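Local coordinates for tryptophan halogenase (Shewanella frigidimarina, PDB 2PYX), which is probably a flavin-dependent monooxygenase of the tryptophan halogenase family, with a nucleotide-binding domain expected to hold FAD, at residues I7-G15 against K42-S50; H193-I201 against L212-I220. All blocks are in the same frame, centred on the assembly; numbering follows the deposited sequence. Where two conformers were deposited one is given.

Contact 1: I7-G15 against K42-S50; sequences ITEIIIVGG and KLNITLIES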
ATOM      1  N   ILE A   7     -22.908   7.445 -18.816  1.00 13.59           N
ATOM      2  CA  ILE A   7     -22.405   6.217 -18.238  1.00 12.43           C
ATOM      3  C   ILE A   7     -22.967   6.013 -16.836  1.00 13.64           C
ATOM      4  O   ILE A   7     -22.549   6.667 -15.868  1.00 14.33           O
ATOM      5  CB  ILE A   7     -20.868   6.182 -18.180  1.00 12.73           C
ATOM      6  CG1 ILE A   7     -20.251   6.486 -19.548  1.00 13.26           C
ATOM      7  CG2 ILE A   7     -20.370   4.849 -17.639  1.00 10.89           C
ATOM      8  CD1 ILE A   7     -20.685   5.564 -20.660  1.00 15.50           C
ATOM      9  N   THR A   8     -23.925   5.094 -16.738  1.00 12.61           N
ATOM     10  CA  THR A   8     -24.580   4.828 -15.456  1.00 13.03           C
ATOM     11  C   THR A   8     -24.567   3.359 -15.075  1.00 10.98           C
ATOM     12  O   THR A   8     -24.745   3.042 -13.900  1.00 12.66           O
ATOM     13  CB  THR A   8     -26.038   5.325 -15.447  1.00 14.94           C
ATOM     14  OG1 THR A   8     -26.812   4.565 -16.379  1.00 15.10           O
ATOM     15  CG2 THR A   8     -26.147   6.813 -15.791  1.00 18.53           C
ATOM     16  N   GLU A   9     -24.383   2.455 -16.036  1.00 10.82           N
ATOM     17  CA  GLU A   9     -24.463   1.030 -15.747  1.00 10.71           C
ATOM     18  C   GLU A   9     -23.079   0.473 -15.560  1.00 11.68           C
ATOM     19  O   GLU A   9     -22.353   0.272 -16.537  1.00 12.72           O
ATOM     20  CB  GLU A   9     -25.168   0.288 -16.878  1.00 13.09           C
ATOM     21  CG  GLU A   9     -26.559   0.861 -17.214  1.00 14.56           C
ATOM     22  CD  GLU A   9     -27.492   0.816 -16.026  1.00 21.44           C
ATOM     23  OE1 GLU A   9     -27.676  -0.295 -15.493  1.00 20.92           O
ATOM     24  OE2 GLU A   9     -27.990   1.898 -15.595  1.00 27.27           O
ATOM     25  N   ILE A  10     -22.722   0.199 -14.307  1.00 12.02           N
ATOM     26  CA  ILE A  10     -21.349  -0.140 -13.945  1.00 10.66           C
ATOM     27  C   ILE A  10     -21.331  -1.546 -13.390  1.00 10.11           C
ATOM     28  O   ILE A  10     -22.042  -1.832 -12.424  1.00 11.32           O
ATOM     29  CB  ILE A  10     -20.821   0.781 -12.827  1.00 12.42           C
ATOM     30  CG1 ILE A  10     -21.119   2.249 -13.126  1.00 18.34           C
ATOM     31  CG2 ILE A  10     -19.317   0.553 -12.659  1.00 13.57           C
ATOM     32  CD1 ILE A  10     -20.538   2.745 -14.392  1.00 19.02           C
ATOM     33  N   ILE A  11     -20.523  -2.418 -14.007  1.00 10.02           N
ATOM     34  CA  ILE A  11     -20.388  -3.796 -13.642  1.00  9.43           C
ATOM     35  C   ILE A  11     -18.980  -4.073 -13.143  1.00 11.01           C
ATOM     36  O   ILE A  11     -17.993  -3.873 -13.897  1.00 10.60           O
ATOM     37  CB  ILE A  11     -20.714  -4.754 -14.823  1.00 11.74           C
ATOM     38  CG1 ILE A  11     -22.053  -4.395 -15.489  1.00 13.87           C
ATOM     39  CG2 ILE A  11     -20.662  -6.183 -14.361  1.00 11.81           C
ATOM     40  CD1 ILE A  11     -23.194  -4.466 -14.580  1.00 18.97           C
ATOM     41  N   ILE A  12     -18.871  -4.510 -11.894  1.00 10.63           N
ATOM     42  CA  ILE A  12     -17.611  -4.891 -11.257  1.00 10.30           C
ATOM     43  C   ILE A  12     -17.507  -6.398 -11.244  1.00 13.10           C
ATOM     44  O   ILE A  12     -18.391  -7.082 -10.724  1.00 11.76           O
ATOM     45  CB  ILE A  12     -17.541  -4.344  -9.819  1.00 10.79           C
ATOM     46  CG1 ILE A  12     -17.721  -2.815  -9.813  1.00 10.85           C
ATOM     47  CG2 ILE A  12     -16.276  -4.815  -9.159  1.00 12.82           C
ATOM     48  CD1 ILE A  12     -18.025  -2.275  -8.444  1.00 12.45           C
ATOM     49  N   VAL A  13     -16.431  -6.921 -11.820  1.00 11.10           N
ATOM     50  CA  VAL A  13     -16.267  -8.347 -11.969  1.00 10.36           C
ATOM     51  C   VAL A  13     -15.201  -8.772 -10.978  1.00 11.43           C
ATOM     52  O   VAL A  13     -13.992  -8.501 -11.183  1.00 11.93           O
ATOM     53  CB  VAL A  13     -15.893  -8.735 -13.412  1.00 11.39           C
ATOM     54  CG1 VAL A  13     -15.853 -10.249 -13.550  1.00 13.64           C
ATOM     55  CG2 VAL A  13     -16.922  -8.163 -14.385  1.00 13.67           C
ATOM     56  N   GLY A  14     -15.647  -9.411  -9.895  1.00 13.00           N
ATOM     57  CA  GLY A  14     -14.790  -9.758  -8.803  1.00 10.78           C
ATOM     58  C   GLY A  14     -15.097  -8.977  -7.542  1.00 11.81           C
ATOM     59  O   GLY A  14     -15.443  -7.799  -7.596  1.00 12.12           O
ATOM     60  N   GLY A  15     -15.004  -9.662  -6.406  1.00 11.10           N
ATOM     61  CA  GLY A  15     -15.183  -9.050  -5.129  1.00 11.57           C
ATOM     62  C   GLY A  15     -13.847  -8.719  -4.470  1.00 13.47           C
ATOM     63  O   GLY A  15     -12.959  -8.071  -5.056  1.00 13.03           O
ATOM     64  N   LYS A  42     -27.808   8.056  -9.490  1.00 12.28           N
ATOM     65  CA  LYS A  42     -27.133   8.167 -10.756  1.00 11.97           C
ATOM     66  C   LYS A  42     -26.669   6.829 -11.302  1.00 12.71           C
ATOM     67  O   LYS A  42     -26.914   6.514 -12.483  1.00 13.10           O
ATOM     68  CB  LYS A  42     -25.912   9.102 -10.644  1.00 10.91           C
ATOM     69  CG  LYS A  42     -25.286   9.437 -11.990  1.00 14.05           C
ATOM     70  CD  LYS A  42     -23.969  10.183 -11.857  1.00 12.78           C
ATOM     71  CE  LYS A  42     -24.086  11.498 -11.204  1.00 16.21           C
ATOM     72  NZ  LYS A  42     -22.733  12.216 -11.148  1.00 16.10           N
ATOM     73  N   LEU A  43     -25.927   6.077 -10.485  1.00 11.30           N
ATOM     74  CA  LEU A  43     -25.248   4.894 -10.943  1.00 10.92           C
ATOM     75  C   LEU A  43     -25.974   3.642 -10.485  1.00 11.19           C
ATOM     76  O   LEU A  43     -26.399   3.546  -9.324  1.00 12.83           O
ATOM     77  CB  LEU A  43     -23.819   4.787 -10.385  1.00 10.99           C
ATOM     78  CG  LEU A  43     -22.884   5.947 -10.725  1.00 11.11           C
ATOM     79  CD1 LEU A  43     -21.512   5.637 -10.169  1.00 10.19           C
ATOM     80  CD2 LEU A  43     -22.822   6.209 -12.211  1.00 13.17           C
ATOM     81  N   ASN A  44     -26.032   2.683 -11.389  1.00 12.44           N
ATOM     82  CA  ASN A  44     -26.543   1.353 -11.096  0.50 11.94           C
ATOM     83  C   ASN A  44     -25.340   0.431 -11.095  1.00 11.74           C
ATOM     84  O   ASN A  44     -24.796   0.085 -12.149  1.00 12.36           O
ATOM     85  CB  ASN A  44     -27.577   0.908 -12.137  0.50 12.96           C
ATOM     86  CG  ASN A  44     -28.208  -0.444 -11.798  0.50 10.02           C
ATOM     87  OD1 ASN A  44     -28.321  -0.810 -10.634  0.50 15.10           O
ATOM     88  ND2 ASN A  44     -28.604  -1.194 -12.831  0.50 15.99           N
ATOM     89  N   ILE A  45     -24.893   0.079  -9.894  1.00 12.14           N
ATOM     90  CA  ILE A  45     -23.664  -0.679  -9.714  1.00 11.72           C
ATOM     91  C   ILE A  45     -23.984  -2.128  -9.325  1.00 12.38           C
ATOM     92  O   ILE A  45     -24.714  -2.364  -8.363  1.00 11.89           O
ATOM     93  CB  ILE A  45     -22.807  -0.043  -8.613  1.00 12.25           C
ATOM     94  CG1 ILE A  45     -22.500   1.429  -8.890  1.00 12.09           C
ATOM     95  CG2 ILE A  45     -21.513  -0.854  -8.421  1.00 11.97           C
ATOM     96  CD1 ILE A  45     -22.092   2.145  -7.643  1.00 12.13           C
ATOM     97  N   THR A  46     -23.472  -3.075 -10.102  1.00 11.06           N
ATOM     98  CA  THR A  46     -23.607  -4.495  -9.843  1.00 13.13           C
ATOM     99  C   THR A  46     -22.214  -5.107  -9.715  1.00 12.60           C
ATOM    100  O   THR A  46     -21.344  -4.874 -10.563  1.00 13.56           O
ATOM    101  CB  THR A  46     -24.376  -5.185 -10.991  1.00 14.15           C
ATOM    102  OG1 THR A  46     -25.682  -4.596 -11.140  1.00 13.79           O
ATOM    103  CG2 THR A  46     -24.499  -6.709 -10.756  1.00 17.08           C
ATOM    104  N   LEU A  47     -22.024  -5.924  -8.690  1.00 10.83           N
ATOM    105  CA  LEU A  47     -20.805  -6.640  -8.453  1.00 11.42           C
ATOM    106  C   LEU A  47     -21.070  -8.126  -8.604  1.00 12.54           C
ATOM    107  O   LEU A  47     -21.924  -8.667  -7.886  1.00 12.67           O
ATOM    108  CB  LEU A  47     -20.190  -6.294  -7.086  1.00 12.14           C
ATOM    109  CG  LEU A  47     -18.756  -6.824  -6.832  1.00 12.52           C
ATOM    110  CD1 LEU A  47     -18.021  -5.923  -5.864  1.00 12.28           C
ATOM    111  CD2 LEU A  47     -18.774  -8.222  -6.266  1.00 12.26           C
ATOM    112  N   ILE A  48     -20.355  -8.772  -9.524  1.00 10.80           N
ATOM    113  CA  ILE A  48     -20.474 -10.220  -9.771  1.00 12.21           C
ATOM    114  C   ILE A  48     -19.246 -10.854  -9.141  1.00 11.51           C
ATOM    115  O   ILE A  48     -18.109 -10.599  -9.561  1.00 14.38           O
ATOM    116  CB  ILE A  48     -20.527 -10.565 -11.271  1.00 15.75           C
ATOM    117  CG1 ILE A  48     -21.691  -9.851 -11.955  1.00 19.03           C
ATOM    118  CG2 ILE A  48     -20.632 -12.108 -11.429  1.00 16.51           C
ATOM    119  CD1 ILE A  48     -21.668  -9.902 -13.471  1.00 17.95           C
ATOM    120  N   GLU A  49     -19.494 -11.701  -8.146  1.00 13.88           N
ATOM    121  CA  GLU A  49     -18.464 -12.372  -7.361  1.00 14.52           C
ATOM    122  C   GLU A  49     -18.520 -13.884  -7.624  1.00 19.20           C
ATOM    123  O   GLU A  49     -19.600 -14.466  -7.587  1.00 20.68           O
ATOM    124  CB  GLU A  49     -18.706 -12.057  -5.875  1.00 14.47           C
ATOM    125  CG  GLU A  49     -17.632 -12.563  -4.987  1.00 16.52           C
ATOM    126  CD  GLU A  49     -17.725 -12.114  -3.558  1.00 23.75           C
ATOM    127  OE1 GLU A  49     -18.723 -11.489  -3.171  1.00 25.43           O
ATOM    128  OE2 GLU A  49     -16.763 -12.406  -2.815  1.00 27.12           O
ATOM    129  N   SER A  50     -17.358 -14.489  -7.844  1.00 21.83           N
ATOM    130  CA  SER A  50     -17.260 -15.939  -8.017  1.00 27.40           C
ATOM    131  C   SER A  50     -17.748 -16.643  -6.760  1.00 30.09           C
ATOM    132  O   SER A  50     -17.432 -16.212  -5.650  1.00 27.79           O
ATOM    133  CB  SER A  50     -15.809 -16.349  -8.259  1.00 30.19           C
ATOM    134  OG  SER A  50     -15.720 -17.753  -8.408  1.00 34.03           O
TER
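Ile12 crosses Leu47 at a slant, its CG2 lying 3.9 Å from Leu47 CD1, while its other branch runs back along the neighbouring strand until CD1 meets CG2 of Ile45 at 3.8 Å. The split follows from the torsions: CG2 is anti to the backbone N and CG1 is beside it (chi1 -57°), which sends the two methyl ends to different residues of strand 44-49. Ile10 shares this face, which packs on helix 16-31 through Ile12 on Ala23 and Leu47 on Trp20. On the other face Ile11 lies alongside Thr46, pointing the same way, with CD1 against Thr46 CB, and its CG2 meets Ile48 CD1 at 4.0 Å. Leu212 touches Ile11, Val13 and Ile48 on that side.

Strands 9-13 and 44-49 run parallel, 19° apart. Ile10 and Ile12 each use both N-H and C=O across the pair, Gly14 gives its N-H alone, to Ile48 O, and Thr8 O takes the N-H of Asn44. With helix 16-31 between them in sequence, the strands form the opening beta-alpha-beta crossover of a Rossmann-type fold. Gly14 begins the sequence matching its GxGxxG pattern, and Gly15 is a predicted FAD-binding residue. Leu47 CG sits 3.5 Å from Gly14 O, a buried carbonyl oxygen with no polar partner in the model, and Leu47 CD2 lies 3.9 Å from Gly15 CA.

At the other end Glu9, its chain bent at chi2, brings OE1 to Asn44 ND2 at 3.0 Å in the Asn44 conformer given; that side chain has a second position. The amide donates nearly in its own plane to the syn lone pair of OE1, although the carboxylate and amide planes are turned 51° apart.

Contact 2: H193-I201 against L212-I220; sequences HIRDHVSQI and LITKQNGEI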
ATOM      1  N   HIS A 193     -25.509  -7.351  -5.654  1.00 13.12           N
ATOM      2  CA  HIS A 193     -24.503  -8.392  -5.505  1.00 14.03           C
ATOM      3  C   HIS A 193     -25.011  -9.652  -6.214  1.00 15.97           C
ATOM      4  O   HIS A 193     -26.116 -10.133  -5.925  1.00 15.94           O
ATOM      5  CB  HIS A 193     -24.308  -8.645  -4.018  1.00 13.90           C
ATOM      6  CG  HIS A 193     -23.161  -9.533  -3.666  1.00 16.16           C
ATOM      7  ND1 HIS A 193     -22.979 -10.048  -2.400  1.00 15.85           N
ATOM      8  CD2 HIS A 193     -22.102  -9.954  -4.400  1.00 15.45           C
ATOM      9  CE1 HIS A 193     -21.861 -10.748  -2.372  1.00 14.50           C
ATOM     10  NE2 HIS A 193     -21.320 -10.729  -3.581  1.00 14.66           N
ATOM     11  N   ILE A 194     -24.214 -10.182  -7.125  1.00 13.20           N
ATOM     12  CA  ILE A 194     -24.542 -11.458  -7.802  1.00 13.52           C
ATOM     13  C   ILE A 194     -23.409 -12.400  -7.505  1.00 16.10           C
ATOM     14  O   ILE A 194     -22.244 -12.055  -7.717  1.00 15.73           O
ATOM     15  CB  ILE A 194     -24.687 -11.308  -9.318  1.00 13.74           C
ATOM     16  CG1 ILE A 194     -25.835 -10.378  -9.657  1.00 14.71           C
ATOM     17  CG2 ILE A 194     -24.883 -12.691  -9.974  1.00 18.22           C
ATOM     18  CD1 ILE A 194     -25.908 -10.034 -11.129  1.00 23.29           C
ATOM     19  N   ARG A 195     -23.728 -13.590  -6.974  1.00 17.27           N
ATOM     20  CA  ARG A 195     -22.733 -14.631  -6.749  0.50 19.66           C
ATOM     21  C   ARG A 195     -22.836 -15.660  -7.862  1.00 18.77           C
ATOM     22  O   ARG A 195     -23.734 -16.516  -7.818  1.00 21.59           O
ATOM     23  CB  ARG A 195     -22.989 -15.340  -5.417  0.50 20.68           C
ATOM     24  CG  ARG A 195     -22.739 -14.518  -4.164  0.50 27.28           C
ATOM     25  CD  ARG A 195     -21.299 -14.059  -4.084  0.50 33.58           C
ATOM     26  NE  ARG A 195     -20.724 -14.277  -2.754  0.50 37.24           N
ATOM     27  CZ  ARG A 195     -19.728 -15.115  -2.475  0.50 31.85           C
ATOM     28  NH1 ARG A 195     -19.145 -15.834  -3.430  0.50 31.93           N
ATOM     29  NH2 ARG A 195     -19.298 -15.220  -1.226  0.50 37.15           N
ATOM     30  N   ASP A 196     -21.948 -15.589  -8.849  1.00 18.03           N
ATOM     31  CA  ASP A 196     -22.030 -16.447 -10.047  1.00 19.01           C
ATOM     32  C   ASP A 196     -20.767 -16.395 -10.894  1.00 22.95           C
ATOM     33  O   ASP A 196     -19.895 -15.546 -10.667  1.00 20.70           O
ATOM     34  CB  ASP A 196     -23.219 -15.977 -10.899  1.00 17.44           C
ATOM     35  CG  ASP A 196     -23.755 -17.061 -11.846  1.00 21.26           C
ATOM     36  OD1 ASP A 196     -23.184 -18.175 -11.884  1.00 22.40           O
ATOM     37  OD2 ASP A 196     -24.763 -16.764 -12.522  1.00 20.37           O
ATOM     38  N   HIS A 197     -20.668 -17.291 -11.875  1.00 21.14           N
ATOM     39  CA  HIS A 197     -19.583 -17.274 -12.859  1.00 22.16           C
ATOM     40  C   HIS A 197     -19.979 -16.550 -14.123  1.00 20.30           C
ATOM     41  O   HIS A 197     -21.164 -16.510 -14.484  1.00 18.73           O
ATOM     42  CB  HIS A 197     -19.193 -18.700 -13.239  1.00 24.49           C
ATOM     43  CG  HIS A 197     -18.873 -19.559 -12.066  1.00 26.03           C
ATOM     44  ND1 HIS A 197     -19.837 -20.261 -11.376  1.00 33.18           N
ATOM     45  CD2 HIS A 197     -17.698 -19.811 -11.441  1.00 29.77           C
ATOM     46  CE1 HIS A 197     -19.267 -20.928 -10.389  1.00 35.37           C
ATOM     47  NE2 HIS A 197     -17.972 -20.671 -10.406  1.00 32.77           N
ATOM     48  N   VAL A 198     -18.987 -16.000 -14.814  1.00 19.29           N
ATOM     49  CA  VAL A 198     -19.193 -15.375 -16.119  1.00 18.81           C
ATOM     50  C   VAL A 198     -18.802 -16.399 -17.170  1.00 21.52           C
ATOM     51  O   VAL A 198     -17.653 -16.861 -17.215  1.00 21.92           O
ATOM     52  CB  VAL A 198     -18.365 -14.100 -16.276  1.00 20.00           C
ATOM     53  CG1 VAL A 198     -18.499 -13.515 -17.663  1.00 20.05           C
ATOM     54  CG2 VAL A 198     -18.804 -13.082 -15.205  1.00 20.85           C
ATOM     55  N   SER A 199     -19.765 -16.752 -18.009  1.00 19.63           N
ATOM     56  CA  SER A 199     -19.539 -17.762 -19.035  1.00 19.40           C
ATOM     57  C   SER A 199     -19.068 -17.168 -20.354  1.00 18.40           C
ATOM     58  O   SER A 199     -18.274 -17.786 -21.068  1.00 19.66           O
ATOM     59  CB  SER A 199     -20.813 -18.569 -19.265  1.00 21.07           C
ATOM     60  OG  SER A 199     -21.150 -19.312 -18.106  1.00 22.59           O
ATOM     61  N   GLN A 200     -19.600 -16.010 -20.720  1.00 16.02           N
ATOM     62  CA  GLN A 200     -19.154 -15.309 -21.926  1.00 15.61           C
ATOM     63  C   GLN A 200     -19.039 -13.836 -21.670  1.00 16.43           C
ATOM     64  O   GLN A 200     -19.828 -13.277 -20.907  1.00 16.68           O
ATOM     65  CB  GLN A 200     -20.141 -15.444 -23.074  1.00 16.86           C
ATOM     66  CG  GLN A 200     -20.355 -16.835 -23.574  1.00 17.08           C
ATOM     67  CD  GLN A 200     -21.441 -16.871 -24.601  1.00 13.26           C
ATOM     68  OE1 GLN A 200     -22.552 -17.364 -24.330  1.00 18.11           O
ATOM     69  NE2 GLN A 200     -21.165 -16.339 -25.773  1.00 10.94           N
ATOM     70  N   ILE A 201     -18.093 -13.208 -22.360  1.00 15.87           N
ATOM     71  CA  ILE A 201     -17.955 -11.771 -22.410  1.00 16.79           C
ATOM     72  C   ILE A 201     -18.260 -11.368 -23.848  1.00 17.48           C
ATOM     73  O   ILE A 201     -17.569 -11.806 -24.791  1.00 19.58           O
ATOM     74  CB  ILE A 201     -16.501 -11.333 -22.054  1.00 15.65           C
ATOM     75  CG1 ILE A 201     -16.064 -12.017 -20.758  1.00 19.60           C
ATOM     76  CG2 ILE A 201     -16.372  -9.808 -22.025  1.00 18.00           C
ATOM     77  CD1 ILE A 201     -14.575 -11.919 -20.475  1.00 22.60           C
ATOM     78  N   LEU A 212     -22.258  -9.389 -20.128  1.00 15.17           N
ATOM     79  CA  LEU A 212     -21.728 -10.640 -19.647  1.00 15.80           C
ATOM     80  C   LEU A 212     -22.855 -11.640 -19.603  1.00 18.46           C
ATOM     81  O   LEU A 212     -23.953 -11.305 -19.200  1.00 18.33           O
ATOM     82  CB  LEU A 212     -21.135 -10.500 -18.255  1.00 17.84           C
ATOM     83  CG  LEU A 212     -20.100  -9.399 -18.119  1.00 17.20           C
ATOM     84  CD1 LEU A 212     -19.634  -9.371 -16.676  1.00 19.79           C
ATOM     85  CD2 LEU A 212     -18.918  -9.638 -19.051  1.00 16.67           C
ATOM     86  N   ILE A 213     -22.577 -12.861 -20.057  1.00 18.22           N
ATOM     87  CA  ILE A 213     -23.548 -13.917 -19.935  1.00 16.98           C
ATOM     88  C   ILE A 213     -23.078 -14.762 -18.774  1.00 16.75           C
ATOM     89  O   ILE A 213     -21.975 -15.324 -18.803  1.00 17.54           O
ATOM     90  CB  ILE A 213     -23.715 -14.729 -21.233  1.00 16.30           C
ATOM     91  CG1 ILE A 213     -23.822 -13.793 -22.431  1.00 22.53           C
ATOM     92  CG2 ILE A 213     -24.957 -15.542 -21.091  1.00 17.54           C
ATOM     93  CD1 ILE A 213     -24.271 -14.446 -23.705  1.00 30.48           C
ATOM     94  N   THR A 214     -23.872 -14.748 -17.709  1.00 17.63           N
ATOM     95  CA  THR A 214     -23.560 -15.479 -16.498  1.00 15.67           C
ATOM     96  C   THR A 214     -24.021 -16.916 -16.623  1.00 21.12           C
ATOM     97  O   THR A 214     -24.804 -17.252 -17.522  1.00 20.88           O
ATOM     98  CB  THR A 214     -24.153 -14.852 -15.199  1.00 19.69           C
ATOM     99  OG1 THR A 214     -25.588 -14.934 -15.187  1.00 19.69           O
ATOM    100  CG2 THR A 214     -23.699 -13.381 -15.065  1.00 17.20           C
ATOM    101  N   LYS A 215     -23.500 -17.760 -15.739  1.00 20.76           N
ATOM    102  CA  LYS A 215     -23.836 -19.181 -15.777  1.00 23.05           C
ATOM    103  C   LYS A 215     -25.299 -19.444 -15.366  1.00 23.97           C
ATOM    104  O   LYS A 215     -25.966 -20.302 -15.970  1.00 24.16           O
ATOM    105  CB  LYS A 215     -22.874 -19.963 -14.894  1.00 22.64           C
ATOM    106  CG  LYS A 215     -23.038 -21.462 -15.008  1.00 25.21           C
ATOM    107  CD  LYS A 215     -21.829 -22.194 -14.487  1.00 31.22           C
ATOM    108  CE  LYS A 215     -21.961 -23.680 -14.778  1.00 40.80           C
ATOM    109  NZ  LYS A 215     -20.783 -24.467 -14.291  1.00 49.06           N
ATOM    110  N   GLN A 216     -25.811 -18.706 -14.381  1.00 23.31           N
ATOM    111  CA  GLN A 216     -27.189 -18.880 -13.919  1.00 26.09           C
ATOM    112  C   GLN A 216     -27.999 -17.626 -13.561  1.00 26.66           C
ATOM    113  O   GLN A 216     -29.069 -17.735 -12.958  1.00 25.48           O
ATOM    114  CB  GLN A 216     -27.200 -19.833 -12.721  1.00 28.55           C
ATOM    115  CG  GLN A 216     -26.578 -19.318 -11.458  1.00 31.02           C
ATOM    116  CD  GLN A 216     -26.561 -20.376 -10.361  1.00 31.22           C
ATOM    117  OE1 GLN A 216     -26.589 -20.052  -9.163  1.00 40.89           O
ATOM    118  NE2 GLN A 216     -26.509 -21.648 -10.763  1.00 35.93           N
ATOM    119  N   ASN A 217     -27.521 -16.438 -13.933  1.00 23.87           N
ATOM    120  CA  ASN A 217     -28.255 -15.188 -13.676  1.00 21.62           C
ATOM    121  C   ASN A 217     -28.570 -14.430 -14.962  1.00 21.53           C
ATOM    122  O   ASN A 217     -28.840 -13.214 -14.957  1.00 21.61           O
ATOM    123  CB  ASN A 217     -27.467 -14.294 -12.699  1.00 20.52           C
ATOM    124  CG  ASN A 217     -27.598 -14.746 -11.253  1.00 20.54           C
ATOM    125  OD1 ASN A 217     -28.491 -14.292 -10.530  1.00 21.85           O
ATOM    126  ND2 ASN A 217     -26.729 -15.661 -10.832  1.00 19.88           N
ATOM    127  N   GLY A 218     -28.525 -15.129 -16.085  1.00 20.11           N
ATOM    128  CA  GLY A 218     -28.821 -14.514 -17.368  1.00 19.56           C
ATOM    129  C   GLY A 218     -27.757 -13.523 -17.816  1.00 17.92           C
ATOM    130  O   GLY A 218     -26.584 -13.609 -17.405  1.00 18.76           O
ATOM    131  N   GLU A 219     -28.176 -12.613 -18.680  1.00 18.38           N
ATOM    132  CA  GLU A 219     -27.287 -11.606 -19.291  1.00 18.23           C
ATOM    133  C   GLU A 219     -27.289 -10.343 -18.426  1.00 19.61           C
ATOM    134  O   GLU A 219     -28.349  -9.865 -18.013  1.00 20.89           O
ATOM    135  CB  GLU A 219     -27.731 -11.255 -20.703  1.00 18.81           C
ATOM    136  CG  GLU A 219     -27.905 -12.439 -21.609  1.00 25.44           C
ATOM    137  CD  GLU A 219     -28.148 -12.036 -23.043  1.00 28.31           C
ATOM    138  OE1 GLU A 219     -28.453 -10.848 -23.299  1.00 31.09           O
ATOM    139  OE2 GLU A 219     -28.036 -12.920 -23.916  1.00 36.40           O
ATOM    140  N   ILE A 220     -26.083  -9.835 -18.144  1.00 16.78           N
ATOM    141  CA  ILE A 220     -25.901  -8.642 -17.340  1.00 17.02           C
ATOM    142  C   ILE A 220     -25.246  -7.632 -18.268  1.00 14.20           C
ATOM    143  O   ILE A 220     -24.080  -7.825 -18.668  1.00 14.82           O
ATOM    144  CB  ILE A 220     -24.998  -8.919 -16.125  1.00 18.41           C
ATOM    145  CG1 ILE A 220     -25.577 -10.021 -15.230  1.00 22.73           C
ATOM    146  CG2 ILE A 220     -24.785  -7.635 -15.281  1.00 19.72           C
ATOM    147  CD1 ILE A 220     -26.872  -9.635 -14.532  1.00 24.46           C
TER
HETATM  148  O   HOH W   1     -26.330 -16.914  -8.437  1.00 35.82           O
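Ser199 and Gln200 both turn their backbone N-H groups onto one carbonyl, a classic beta bulge in which Ile213 O accepts from Ser199 N at 2.7 Å and from Gln200 N at 3.1 Å. The second donor lies in the carbonyl plane, on a lone pair, whereas the first approaches more nearly in line with the C=O bond. The extra residue shifts the pairing by one: Val198 is opposite Thr214, but Gln200 is opposite Ile213. Within the bulge the side chains of Gln200 and Ile213 run alongside each other, OE1 lying 3.4 Å from Ile213 CD1.

Asp196 reaches the turn that follows strand 212-214. With its CG anti to the backbone N (chi1 -158°), OD2 takes two hydrogen bonds: Gln216 N comes to the syn lone pair at 2.9 Å, and Asn217 ND2 arrives from above the carboxylate plane at 2.8 Å, along an almost straight N-H...O line (175°). Asp196 OD2 lies in the Asn217 amide plane, which is turned 66° from the carboxylate. The other oxygen, OD1, accepts from the N-H of His197. A water accepts from Asn217 ND2 and donates to Arg195 O and Gln216 OE1, tying the turn to the strand. Within the turn, Thr214 OG1 accepts from Asn217 N in an ST motif and donates to Gly218 O.

Ile194 and Ile220 meet tip to tip, CD1 to CD1 at 3.6 Å, while Leu212 packs its CB against Val198 CG1 and its CD2 against Ile201 CG2. Strands 198-203, 209-214 and 219-221 form a small antiparallel meander, entered directly from edge strand 192-195 of the Rossmann-type sheet; Val198, at the entrance, is a predicted FAD-binding residue.

Contact 1 is the more buried, joining two parallel inner strands of the six-stranded sheet mainly through regular backbone bonds and branched aliphatic side chains. Contact 2 lies at the surface, its centre 12 Å away, where antiparallel pairing is interrupted by a bulge and a carboxylate and a water share the bonding with the turn. They meet where strands 44-49 and 192-195 are neighbours: Ile194 O lies 2.8 Å from Glu49 N, and Glu49 OE1 lies 2.7 Å from His193 NE2, both probable hydrogen bonds. The meander of contact 2 rests on the face of the sheet that carries Ile11, with helix 16-31 on the opposite one.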